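Local coordinates for protein beta-glucuronidase (Dictyoglomus thermophilum, PDB 6XXW) that probably hydrolyses beta-D-glucuronides, as a glycoside hydrolase of family 2, at residues A[93-107]-A[135-149]. Numbering follows the deposited sequence.
Sequences LRVGAAAHFSEVYVN and NIIEIMVDNTLTWDV
H100 lays one face of its imidazole against L145, whose CD2 sits 3.8 Å from the ring centroid in a CH-pi contact; A99 CB lies over the rim of the opposite face, and NE2 hydrogen-bonds to N178. After a cis peptide, the backbone N atoms of H100 and F101 donate hydrogen bonds to D142 O, a classic beta bulge, F101 N in the carbonyl plane and H100 N 38° out of it. Beyond the bulge, 101-106 pairs antiparallel with 135-142. E103 N and S102 OG, the latter at 2.9 Å, grip M140 O from opposite faces of its plane. Bent at chi2 and chi3, M140 places CE 3.5 Å from CD of E103, whose OE2 takes a hydrogen bond from Y105 OH. At the far end N107 OD1 accepts from I136 N, and its ND2 gives a nearly straight hydrogen bond to N135 OD1, which also accepts from N130 N. On the face opposite M140 and E103, I137, I139 and V141 point toward 90-99; I137 CD1 meets L93 CD2 tip to tip at a tight 3.5 Å. Strand 90-99, paired with 121-124 and 185-191, packs against this inner face in the sugar-binding domain's beta-sandwich, where 134-142 lies between 101-106 and 73-81.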
ATOM      1  N   LEU A  93      23.504 -24.851  32.106  1.00 20.14           N
ATOM      2  CA  LEU A  93      23.363 -23.680  31.255  1.00 20.04           C
ATOM      3  C   LEU A  93      22.848 -24.158  29.912  1.00 20.89           C
ATOM      4  O   LEU A  93      23.518 -24.948  29.250  1.00 20.15           O
ATOM      5  CB  LEU A  93      24.701 -22.967  31.104  1.00 23.29           C
ATOM      6  CG  LEU A  93      24.815 -21.855  30.068  1.00 24.53           C
ATOM      7  CD1 LEU A  93      23.851 -20.749  30.393  1.00 27.44           C
ATOM      8  CD2 LEU A  93      26.220 -21.340  30.107  1.00 32.07           C
ATOM      9  N   ARG A  94      21.669 -23.684  29.520  1.00 21.07           N
ATOM     10  CA  ARG A  94      20.988 -24.146  28.316  1.00 21.26           C
ATOM     11  C   ARG A  94      20.832 -22.995  27.329  1.00 20.74           C
ATOM     12  O   ARG A  94      20.429 -21.888  27.710  1.00 18.94           O
ATOM     13  CB  ARG A  94      19.620 -24.738  28.682  1.00 22.58           C
ATOM     14  CG  ARG A  94      18.622 -24.841  27.544  1.00 23.79           C
ATOM     15  CD  ARG A  94      18.806 -26.140  26.776  1.00 29.20           C
ATOM     16  NE  ARG A  94      18.577 -27.314  27.612  1.00 42.59           N
ATOM     17  CZ  ARG A  94      17.460 -28.038  27.603  1.00 38.60           C
ATOM     18  NH1 ARG A  94      16.451 -27.704  26.798  1.00 29.33           N
ATOM     19  NH2 ARG A  94      17.351 -29.091  28.407  1.00 32.24           N
ATOM     20  N   VAL A  95      21.161 -23.253  26.066  1.00 17.56           N
ATOM     21  CA  VAL A  95      20.942 -22.300  24.978  1.00 18.69           C
ATOM     22  C   VAL A  95      19.885 -22.911  24.070  1.00 19.04           C
ATOM     23  O   VAL A  95      20.078 -24.011  23.539  1.00 20.57           O
ATOM     24  CB  VAL A  95      22.234 -21.996  24.200  1.00 19.79           C
ATOM     25  CG1 VAL A  95      21.950 -21.010  23.054  1.00 22.80           C
ATOM     26  CG2 VAL A  95      23.302 -21.450  25.121  1.00 19.76           C
ATOM     27  N   GLY A  96      18.757 -22.218  23.919  1.00 21.55           N
ATOM     28  CA  GLY A  96      17.654 -22.789  23.170  1.00 20.92           C
ATOM     29  C   GLY A  96      17.988 -23.004  21.705  1.00 19.33           C
ATOM     30  O   GLY A  96      17.602 -24.018  21.117  1.00 21.39           O
ATOM     31  N   ALA A  97      18.681 -22.041  21.093  1.00 17.21           N
ATOM     32  CA  ALA A  97      19.113 -22.147  19.700  1.00 20.35           C
ATOM     33  C   ALA A  97      20.047 -20.994  19.367  1.00 21.96           C
ATOM     34  O   ALA A  97      19.834 -19.866  19.827  1.00 19.08           O
ATOM     35  CB  ALA A  97      17.918 -22.146  18.729  1.00 17.12           C
ATOM     36  N   ALA A  98      21.078 -21.285  18.568  1.00 19.20           N
ATOM     37  CA  ALA A  98      21.988 -20.262  18.048  1.00 21.95           C
ATOM     38  C   ALA A  98      22.459 -20.688  16.662  1.00 22.08           C
ATOM     39  O   ALA A  98      23.042 -21.764  16.512  1.00 20.94           O
ATOM     40  CB  ALA A  98      23.185 -20.061  18.987  1.00 18.65           C
ATOM     41  N   ALA A  99      22.216 -19.862  15.647  1.00 20.54           N
ATOM     42  CA  ALA A  99      22.465 -20.242  14.255  1.00 19.23           C
ATOM     43  C   ALA A  99      23.810 -19.688  13.786  1.00 16.95           C
ATOM     44  O   ALA A  99      23.974 -18.467  13.715  1.00 24.23           O
ATOM     45  CB  ALA A  99      21.335 -19.720  13.359  1.00 21.84           C
ATOM     46  N   HIS A 100      24.762 -20.561  13.425  1.00 21.92           N
ATOM     47  CA  HIS A 100      24.614 -22.005  13.268  1.00 22.59           C
ATOM     48  C   HIS A 100      25.644 -22.820  14.069  1.00 22.66           C
ATOM     49  O   HIS A 100      25.362 -23.952  14.458  1.00 28.74           O
ATOM     50  CB  HIS A 100      24.734 -22.390  11.778  1.00 25.31           C
ATOM     51  CG  HIS A 100      23.751 -21.680  10.900  1.00 22.21           C
ATOM     52  ND1 HIS A 100      22.436 -22.076  10.785  1.00 25.44           N
ATOM     53  CD2 HIS A 100      23.882 -20.575  10.128  1.00 20.37           C
ATOM     54  CE1 HIS A 100      21.799 -21.249   9.972  1.00 23.37           C
ATOM     55  NE2 HIS A 100      22.653 -20.325   9.565  1.00 24.75           N
ATOM     56  N   PHE A 101      26.843 -22.270  14.263  1.00 19.98           N
ATOM     57  CA  PHE A 101      27.871 -22.852  15.126  1.00 21.51           C
ATOM     58  C   PHE A 101      28.028 -21.978  16.365  1.00 25.36           C
ATOM     59  O   PHE A 101      28.003 -20.745  16.265  1.00 23.65           O
ATOM     60  CB  PHE A 101      29.226 -22.950  14.414  1.00 21.31           C
ATOM     61  CG  PHE A 101      29.182 -23.647  13.087  1.00 27.16           C
ATOM     62  CD1 PHE A 101      29.503 -24.991  12.984  1.00 29.12           C
ATOM     63  CD2 PHE A 101      28.856 -22.952  11.928  1.00 29.43           C
ATOM     64  CE1 PHE A 101      29.479 -25.633  11.751  1.00 26.99           C
ATOM     65  CE2 PHE A 101      28.832 -23.590  10.703  1.00 27.48           C
ATOM     66  CZ  PHE A 101      29.139 -24.928  10.611  1.00 24.01           C
ATOM     67  N   SER A 102      28.198 -22.600  17.533  1.00 18.50           N
ATOM     68  CA  SER A 102      28.230 -21.829  18.771  1.00 18.09           C
ATOM     69  C   SER A 102      29.234 -22.417  19.758  1.00 24.16           C
ATOM     70  O   SER A 102      29.476 -23.626  19.783  1.00 18.58           O
ATOM     71  CB  SER A 102      26.843 -21.767  19.420  1.00 21.59           C
ATOM     72  OG  SER A 102      26.844 -20.872  20.533  1.00 31.52           O
ATOM     73  N   GLU A 103      29.813 -21.537  20.574  1.00 22.11           N
ATOM     74  CA  GLU A 103      30.676 -21.896  21.695  1.00 20.55           C
ATOM     75  C   GLU A 103      30.259 -21.084  22.915  1.00 18.59           C
ATOM     76  O   GLU A 103      30.031 -19.877  22.804  1.00 19.01           O
ATOM     77  CB  GLU A 103      32.148 -21.629  21.368  1.00 22.11           C
ATOM     78  CG  GLU A 103      32.723 -22.550  20.283  1.00 27.83           C
ATOM     79  CD  GLU A 103      34.030 -22.021  19.697  1.00 33.06           C
ATOM     80  OE1 GLU A 103      34.575 -22.670  18.785  1.00 39.56           O
ATOM     81  OE2 GLU A 103      34.515 -20.956  20.145  1.00 35.98           O
ATOM     82  N   VAL A 104      30.173 -21.737  24.077  1.00 21.15           N
ATOM     83  CA  VAL A 104      29.682 -21.110  25.304  1.00 22.51           C
ATOM     84  C   VAL A 104      30.804 -21.079  26.336  1.00 24.23           C
ATOM     85  O   VAL A 104      31.379 -22.124  26.669  1.00 19.82           O
ATOM     86  CB  VAL A 104      28.458 -21.842  25.875  1.00 23.71           C
ATOM     87  CG1 VAL A 104      27.977 -21.137  27.135  1.00 22.16           C
ATOM     88  CG2 VAL A 104      27.345 -21.899  24.859  1.00 27.00           C
ATOM     89  N   TYR A 105      31.098 -19.886  26.854  1.00 19.08           N
ATOM     90  CA  TYR A 105      32.149 -19.701  27.846  1.00 18.45           C
ATOM     91  C   TYR A 105      31.558 -19.188  29.147  1.00 18.95           C
ATOM     92  O   TYR A 105      30.814 -18.203  29.148  1.00 22.34           O
ATOM     93  CB  TYR A 105      33.214 -18.716  27.365  1.00 17.87           C
ATOM     94  CG  TYR A 105      33.909 -19.129  26.096  1.00 24.91           C
ATOM     95  CD1 TYR A 105      33.297 -18.953  24.857  1.00 21.43           C
ATOM     96  CD2 TYR A 105      35.191 -19.676  26.129  1.00 24.03           C
ATOM     97  CE1 TYR A 105      33.940 -19.329  23.680  1.00 27.15           C
ATOM     98  CE2 TYR A 105      35.833 -20.056  24.963  1.00 23.97           C
ATOM     99  CZ  TYR A 105      35.207 -19.876  23.746  1.00 30.29           C
ATOM    100  OH  TYR A 105      35.833 -20.243  22.581  1.00 25.67           O
ATOM    101  N   VAL A 106      31.930 -19.822  30.254  1.00 17.61           N
ATOM    102  CA  VAL A 106      31.556 -19.370  31.592  1.00 15.58           C
ATOM    103  C   VAL A 106      32.836 -18.919  32.279  1.00 20.68           C
ATOM    104  O   VAL A 106      33.734 -19.737  32.528  1.00 19.89           O
ATOM    105  CB  VAL A 106      30.848 -20.475  32.386  1.00 23.19           C
ATOM    106  CG1 VAL A 106      30.628 -20.040  33.826  1.00 17.01           C
ATOM    107  CG2 VAL A 106      29.514 -20.842  31.708  1.00 24.31           C
ATOM    108  N   ASN A 107      32.932 -17.617  32.570  1.00 19.41           N
ATOM    109  CA  ASN A 107      34.149 -17.019  33.141  1.00 18.04           C
ATOM    110  C   ASN A 107      35.390 -17.395  32.333  1.00 20.81           C
ATOM    111  O   ASN A 107      36.448 -17.714  32.884  1.00 21.53           O
ATOM    112  CB  ASN A 107      34.306 -17.406  34.610  1.00 17.08           C
ATOM    113  CG  ASN A 107      33.152 -16.908  35.453  1.00 21.10           C
ATOM    114  OD1 ASN A 107      32.748 -15.761  35.324  1.00 17.46           O
ATOM    115  ND2 ASN A 107      32.597 -17.775  36.286  1.00 19.49           N
ATOM    116  N   ASN A 135      29.383 -13.521  37.737  1.00 19.88           N
ATOM    117  CA  ASN A 135      29.911 -14.416  36.725  1.00 25.86           C
ATOM    118  C   ASN A 135      29.699 -13.768  35.364  1.00 19.01           C
ATOM    119  O   ASN A 135      28.868 -12.870  35.215  1.00 21.94           O
ATOM    120  CB  ASN A 135      29.226 -15.775  36.780  1.00 21.06           C
ATOM    121  CG  ASN A 135      29.489 -16.498  38.082  1.00 28.14           C
ATOM    122  OD1 ASN A 135      30.300 -17.418  38.136  1.00 28.42           O
ATOM    123  ND2 ASN A 135      28.811 -16.072  39.145  1.00 20.55           N
ATOM    124  N   ILE A 136      30.469 -14.217  34.378  1.00 21.09           N
ATOM    125  CA  ILE A 136      30.377 -13.709  33.009  1.00 21.82           C
ATOM    126  C   ILE A 136      30.108 -14.891  32.084  1.00 21.68           C
ATOM    127  O   ILE A 136      30.873 -15.862  32.074  1.00 22.56           O
ATOM    128  CB  ILE A 136      31.659 -12.975  32.580  1.00 20.91           C
ATOM    129  CG1 ILE A 136      31.983 -11.833  33.548  1.00 22.92           C
ATOM    130  CG2 ILE A 136      31.560 -12.501  31.132  1.00 20.28           C
ATOM    131  CD1 ILE A 136      30.894 -10.815  33.670  1.00 28.34           C
ATOM    132  N   ILE A 137      29.027 -14.814  31.311  1.00 19.13           N
ATOM    133  CA  ILE A 137      28.789 -15.761  30.233  1.00 17.64           C
ATOM    134  C   ILE A 137      29.095 -15.072  28.911  1.00 20.04           C
ATOM    135  O   ILE A 137      28.730 -13.904  28.697  1.00 20.60           O
ATOM    136  CB  ILE A 137      27.356 -16.318  30.248  1.00 24.84           C
ATOM    137  CG1 ILE A 137      27.142 -17.174  28.989  1.00 25.63           C
ATOM    138  CG2 ILE A 137      26.338 -15.183  30.346  1.00 28.78           C
ATOM    139  CD1 ILE A 137      25.907 -18.032  29.029  1.00 26.30           C
ATOM    140  N   GLU A 138      29.791 -15.778  28.035  1.00 18.06           N
ATOM    141  CA  GLU A 138      30.007 -15.293  26.681  1.00 17.49           C
ATOM    142  C   GLU A 138      29.629 -16.395  25.709  1.00 22.56           C
ATOM    143  O   GLU A 138      29.953 -17.565  25.926  1.00 21.01           O
ATOM    144  CB  GLU A 138      31.457 -14.848  26.475  1.00 19.80           C
ATOM    145  CG  GLU A 138      31.826 -13.639  27.330  1.00 20.31           C
ATOM    146  CD  GLU A 138      33.292 -13.296  27.253  1.00 30.29           C
ATOM    147  OE1 GLU A 138      33.636 -12.365  26.490  1.00 27.07           O
ATOM    148  OE2 GLU A 138      34.095 -13.964  27.950  1.00 27.14           O
ATOM    149  N   ILE A 139      28.915 -16.023  24.652  1.00 17.95           N
ATOM    150  CA  ILE A 139      28.460 -16.976  23.653  1.00 19.02           C
ATOM    151  C   ILE A 139      28.938 -16.486  22.296  1.00 21.59           C
ATOM    152  O   ILE A 139      28.614 -15.366  21.887  1.00 19.42           O
ATOM    153  CB  ILE A 139      26.933 -17.165  23.672  1.00 21.76           C
ATOM    154  CG1 ILE A 139      26.508 -17.740  25.030  1.00 21.26           C
ATOM    155  CG2 ILE A 139      26.492 -18.084  22.502  1.00 21.50           C
ATOM    156  CD1 ILE A 139      25.008 -17.768  25.293  1.00 18.89           C
ATOM    157  N   MET A 140      29.744 -17.302  21.624  1.00 17.91           N
ATOM    158  CA  MET A 140      30.144 -17.031  20.257  1.00 19.05           C
ATOM    159  C   MET A 140      29.165 -17.737  19.331  1.00 22.05           C
ATOM    160  O   MET A 140      28.798 -18.892  19.563  1.00 21.86           O
ATOM    161  CB  MET A 140      31.579 -17.515  20.005  1.00 18.90           C
ATOM    162  CG  MET A 140      32.162 -17.179  18.638  1.00 17.02           C
ATOM    163  SD  MET A 140      31.505 -18.190  17.262  1.00 26.32           S
ATOM    164  CE  MET A 140      32.053 -19.842  17.712  1.00 23.99           C
ATOM    165  N   VAL A 141      28.743 -17.038  18.283  1.00 19.52           N
ATOM    166  CA  VAL A 141      27.849 -17.600  17.275  1.00 17.44           C
ATOM    167  C   VAL A 141      28.455 -17.301  15.910  1.00 19.57           C
ATOM    168  O   VAL A 141      28.849 -16.166  15.645  1.00 19.69           O
ATOM    169  CB  VAL A 141      26.424 -17.014  17.368  1.00 17.54           C
ATOM    170  CG1 VAL A 141      25.526 -17.647  16.313  1.00 21.40           C
ATOM    171  CG2 VAL A 141      25.836 -17.204  18.788  1.00 20.97           C
ATOM    172  N   ASP A 142      28.516 -18.313  15.050  1.00 19.47           N
ATOM    173  CA  ASP A 142      29.085 -18.193  13.709  1.00 16.95           C
ATOM    174  C   ASP A 142      27.989 -18.565  12.722  1.00 16.79           C
ATOM    175  O   ASP A 142      27.405 -19.648  12.830  1.00 17.69           O
ATOM    176  CB  ASP A 142      30.305 -19.118  13.566  1.00 19.89           C
ATOM    177  CG  ASP A 142      31.135 -18.848  12.303  1.00 25.64           C
ATOM    178  OD1 ASP A 142      30.625 -18.281  11.324  1.00 23.78           O
ATOM    179  OD2 ASP A 142      32.318 -19.231  12.285  1.00 27.11           O
ATOM    180  N   ASN A 143      27.678 -17.657  11.787  1.00 19.95           N
ATOM    181  CA  ASN A 143      26.627 -17.906  10.808  1.00 20.78           C
ATOM    182  C   ASN A 143      27.176 -18.363   9.462  1.00 20.72           C
ATOM    183  O   ASN A 143      26.417 -18.446   8.490  1.00 17.02           O
ATOM    184  CB  ASN A 143      25.749 -16.657  10.623  1.00 19.11           C
ATOM    185  CG  ASN A 143      26.515 -15.483  10.071  1.00 23.04           C
ATOM    186  OD1 ASN A 143      27.734 -15.539   9.952  1.00 20.32           O
ATOM    187  ND2 ASN A 143      25.802 -14.406   9.716  1.00 23.51           N
ATOM    188  N   THR A 144      28.470 -18.679   9.391  1.00 19.14           N
ATOM    189  CA  THR A 144      29.085 -19.135   8.151  1.00 21.96           C
ATOM    190  C   THR A 144      28.575 -20.531   7.815  1.00 25.60           C
ATOM    191  O   THR A 144      28.783 -21.473   8.583  1.00 38.88           O
ATOM    192  CB  THR A 144      30.604 -19.152   8.305  1.00 26.29           C
ATOM    193  OG1 THR A 144      31.041 -17.864   8.765  1.00 26.94           O
ATOM    194  CG2 THR A 144      31.271 -19.458   6.966  1.00 25.15           C
ATOM    195  N   LEU A 145      27.922 -20.677   6.672  1.00 21.35           N
ATOM    196  CA  LEU A 145      27.436 -21.993   6.273  1.00 24.02           C
ATOM    197  C   LEU A 145      28.533 -22.796   5.577  1.00 24.74           C
ATOM    198  O   LEU A 145      29.468 -22.238   4.989  1.00 20.84           O
ATOM    199  CB  LEU A 145      26.228 -21.854   5.344  1.00 24.98           C
ATOM    200  CG  LEU A 145      25.017 -21.130   5.936  1.00 24.79           C
ATOM    201  CD1 LEU A 145      24.085 -20.633   4.834  1.00 30.27           C
ATOM    202  CD2 LEU A 145      24.293 -22.049   6.898  1.00 26.54           C
ATOM    203  N   THR A 146      28.412 -24.126   5.658  1.00 23.31           N
ATOM    204  CA  THR A 146      29.268 -25.056   4.934  1.00 18.86           C
ATOM    205  C   THR A 146      28.402 -26.162   4.345  1.00 21.20           C
ATOM    206  O   THR A 146      27.208 -26.270   4.641  1.00 20.38           O
ATOM    207  CB  THR A 146      30.340 -25.688   5.833  1.00 26.44           C
ATOM    208  OG1 THR A 146      29.716 -26.640   6.700  1.00 23.06           O
ATOM    209  CG2 THR A 146      31.066 -24.633   6.663  1.00 22.03           C
ATOM    210  N   TRP A 147      29.013 -27.024   3.528  1.00 20.94           N
ATOM    211  CA  TRP A 147      28.227 -28.112   2.966  1.00 20.11           C
ATOM    212  C   TRP A 147      27.987 -29.256   3.940  1.00 21.29           C
ATOM    213  O   TRP A 147      27.232 -30.174   3.600  1.00 24.98           O
ATOM    214  CB  TRP A 147      28.881 -28.654   1.683  1.00 26.07           C
ATOM    215  CG  TRP A 147      28.487 -27.829   0.503  1.00 20.81           C
ATOM    216  CD1 TRP A 147      29.257 -26.904  -0.139  1.00 26.17           C
ATOM    217  CD2 TRP A 147      27.211 -27.814  -0.148  1.00 23.37           C
ATOM    218  NE1 TRP A 147      28.545 -26.324  -1.160  1.00 30.80           N
ATOM    219  CE2 TRP A 147      27.285 -26.861  -1.184  1.00 25.65           C
ATOM    220  CE3 TRP A 147      26.020 -28.524   0.036  1.00 24.42           C
ATOM    221  CZ2 TRP A 147      26.213 -26.598  -2.034  1.00 29.34           C
ATOM    222  CZ3 TRP A 147      24.951 -28.258  -0.806  1.00 24.83           C
ATOM    223  CH2 TRP A 147      25.057 -27.303  -1.828  1.00 28.50           C
ATOM    224  N   ASP A 148      28.580 -29.248   5.136  1.00 19.08           N
ATOM    225  CA  ASP A 148      28.280 -30.312   6.090  1.00 24.77           C
ATOM    226  C   ASP A 148      27.536 -29.817   7.327  1.00 24.97           C
ATOM    227  O   ASP A 148      27.503 -30.517   8.339  1.00 26.94           O
ATOM    228  CB  ASP A 148      29.538 -31.071   6.507  1.00 26.63           C
ATOM    229  CG  ASP A 148      30.671 -30.167   6.872  1.00 36.68           C
ATOM    230  OD1 ASP A 148      30.412 -29.033   7.323  1.00 42.09           O
ATOM    231  OD2 ASP A 148      31.830 -30.598   6.697  1.00 44.84           O
ATOM    232  N   VAL A 149      26.936 -28.638   7.269  1.00 24.64           N
ATOM    233  CA  VAL A 149      25.934 -28.242   8.253  1.00 24.19           C
ATOM    234  C   VAL A 149      24.604 -28.180   7.517  1.00 21.06           C
ATOM    235  O   VAL A 149      24.557 -28.038   6.293  1.00 19.67           O
ATOM    236  CB  VAL A 149      26.263 -26.897   8.937  1.00 28.11           C
ATOM    237  CG1 VAL A 149      25.872 -25.734   8.036  1.00 19.34           C
ATOM    238  CG2 VAL A 149      25.569 -26.790  10.314  1.00 23.53           C
TER